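Local coordinates for envelope protein (White spot syndrome virus, PDB 7DDA) that is a virion envelope protein whose C-terminal domain, the part in this structure, binds sulfate and, through those sites, heparin, at residues N104-A107 with G108-C111. Sequence-based numbering, arbitrary orientation.
Sequences NKKA and GYTC
Lys106 and Tyr109 are the ends of a type II beta turn with Ala107 and Gly108 at its corners. Tyr109 N donates to Lys106 O at 3.1 Å, in a nearly straight bond of 167°. Gly108 has a positive phi, as the third residue of a type II turn does. The chain reverses here between strand 95-104, in one sheet, and strand 110-120, in the other. The Lys106 side chain folds back over one face of the Tyr109 ring. A bend at chi3 (85°) brings CE over the ring centre, a CH-pi contact of 3.5 Å from Lys106 CE to the Tyr109 centroid. The bend at chi4 (53°) then turns Lys106 NZ, which lies farther out, 4.5 Å from the same centroid, in a cation-pi contact. It also makes a weak hydrogen bond to Ser79. A sulfate ion also touches this loop. Asn104 spans the base of the loop. Its OD1 accepts from Lys106 N at 2.8 Å, forming an Asx turn. Its ND2 donates to Tyr109 O at 2.8 Å, in a bent bond from above the carbonyl plane, and also to Ile140 O. Asn104 ND2 further lies 3.5 Å from Cys111 SG, which is in a disulfide with Cys169 of strand 160-170. The buried amide is thus held at both ends, and these bonds fix its flip: oxygen to the backbone N-H, nitrogen to two carbonyls. The lysine charge is probably stabilised by the ring beneath it.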
ATOM      1  N   ASN A 104      13.577 -15.370  -8.687  1.00 27.91           N
ATOM      2  CA  ASN A 104      14.525 -15.394  -7.583  1.00 28.79           C
ATOM      3  C   ASN A 104      15.927 -15.631  -8.139  1.00 30.32           C
ATOM      4  O   ASN A 104      16.192 -16.655  -8.774  1.00 32.74           O
ATOM      5  CB  ASN A 104      14.115 -16.483  -6.586  1.00 27.13           C
ATOM      6  CG  ASN A 104      15.092 -16.633  -5.409  1.00 31.51           C
ATOM      7  OD1 ASN A 104      16.071 -15.885  -5.266  1.00 26.06           O
ATOM      8  ND2 ASN A 104      14.811 -17.609  -4.553  1.00 27.67           N
ATOM      9  N   LYS A 105      16.821 -14.669  -7.931  1.00 28.79           N
ATOM     10  CA  LYS A 105      18.204 -14.780  -8.373  1.00 30.23           C
ATOM     11  C   LYS A 105      19.184 -14.864  -7.209  1.00 36.59           C
ATOM     12  O   LYS A 105      20.381 -14.646  -7.401  1.00 36.61           O
ATOM     13  CB  LYS A 105      18.564 -13.598  -9.267  1.00 33.15           C
ATOM     14  CG  LYS A 105      17.693 -13.495 -10.487  1.00 32.00           C
ATOM     15  CD  LYS A 105      18.054 -14.584 -11.457  1.00 29.10           C
ATOM     16  CE  LYS A 105      18.844 -14.009 -12.588  1.00 28.00           C
ATOM     17  NZ  LYS A 105      19.324 -15.069 -13.501  1.00 35.48           N
ATOM     18  N   LYS A 106      18.703 -15.163  -6.004  1.00 38.37           N
ATOM     19  CA  LYS A 106      19.542 -15.184  -4.811  1.00 36.94           C
ATOM     20  C   LYS A 106      20.077 -16.592  -4.598  1.00 35.64           C
ATOM     21  O   LYS A 106      19.322 -17.499  -4.218  1.00 35.93           O
ATOM     22  CB  LYS A 106      18.755 -14.731  -3.586  1.00 38.08           C
ATOM     23  CG  LYS A 106      18.692 -13.259  -3.411  1.00 38.59           C
ATOM     24  CD  LYS A 106      18.063 -12.920  -2.082  1.00 41.47           C
ATOM     25  CE  LYS A 106      19.110 -12.944  -0.988  1.00 42.54           C
ATOM     26  NZ  LYS A 106      20.268 -12.089  -1.354  1.00 47.63           N
ATOM     27  N   ALA A 107      21.376 -16.775  -4.816  1.00 37.08           N
ATOM     28  CA  ALA A 107      21.975 -18.082  -4.582  1.00 39.56           C
ATOM     29  C   ALA A 107      21.781 -18.490  -3.126  1.00 33.07           C
ATOM     30  O   ALA A 107      22.074 -17.719  -2.209  1.00 35.69           O
ATOM     31  CB  ALA A 107      23.454 -18.057  -4.950  1.00 36.72           C
ATOM     32  N   GLY A 108      21.238 -19.687  -2.922  1.00 33.99           N
ATOM     33  CA  GLY A 108      20.979 -20.214  -1.606  1.00 29.60           C
ATOM     34  C   GLY A 108      19.569 -20.010  -1.090  1.00 38.19           C
ATOM     35  O   GLY A 108      19.135 -20.764  -0.208  1.00 41.43           O
ATOM     36  N   TYR A 109      18.829 -19.033  -1.616  1.00 37.26           N
ATOM     37  CA  TYR A 109      17.596 -18.586  -0.978  1.00 37.70           C
ATOM     38  C   TYR A 109      16.341 -19.162  -1.624  1.00 34.61           C
ATOM     39  O   TYR A 109      16.271 -19.352  -2.841  1.00 30.49           O
ATOM     40  CB  TYR A 109      17.508 -17.064  -0.984  1.00 37.68           C
ATOM     41  CG  TYR A 109      18.408 -16.400   0.032  1.00 43.17           C
ATOM     42  CD1 TYR A 109      19.762 -16.205  -0.224  1.00 37.96           C
ATOM     43  CD2 TYR A 109      17.900 -15.966   1.255  1.00 45.45           C
ATOM     44  CE1 TYR A 109      20.582 -15.589   0.713  1.00 44.06           C
ATOM     45  CE2 TYR A 109      18.709 -15.346   2.191  1.00 47.34           C
ATOM     46  CZ  TYR A 109      20.046 -15.161   1.918  1.00 45.92           C
ATOM     47  OH  TYR A 109      20.836 -14.546   2.856  1.00 43.85           O
ATOM     48  N   THR A 110      15.359 -19.447  -0.779  1.00 33.27           N
ATOM     49  CA  THR A 110      13.984 -19.705  -1.167  1.00 35.05           C
ATOM     50  C   THR A 110      13.170 -18.474  -0.789  1.00 38.88           C
ATOM     51  O   THR A 110      13.473 -17.817   0.213  1.00 35.87           O
ATOM     52  CB  THR A 110      13.448 -20.952  -0.456  1.00 37.51           C
ATOM     53  OG1 THR A 110      14.318 -22.055  -0.737  1.00 40.34           O
ATOM     54  CG2 THR A 110      12.025 -21.298  -0.913  1.00 32.99           C
ATOM     55  N   CYS A 111      12.155 -18.137  -1.593  1.00 32.84           N
ATOM     56  CA  CYS A 111      11.426 -16.895  -1.374  1.00 30.26           C
ATOM     57  C   CYS A 111       9.922 -17.099  -1.422  1.00 30.12           C
ATOM     58  O   CYS A 111       9.404 -17.977  -2.121  1.00 28.69           O
ATOM     59  CB  CYS A 111      11.804 -15.817  -2.390  1.00 26.12           C
ATOM     60  SG  CYS A 111      13.515 -15.253  -2.304  1.00 34.45           S
TER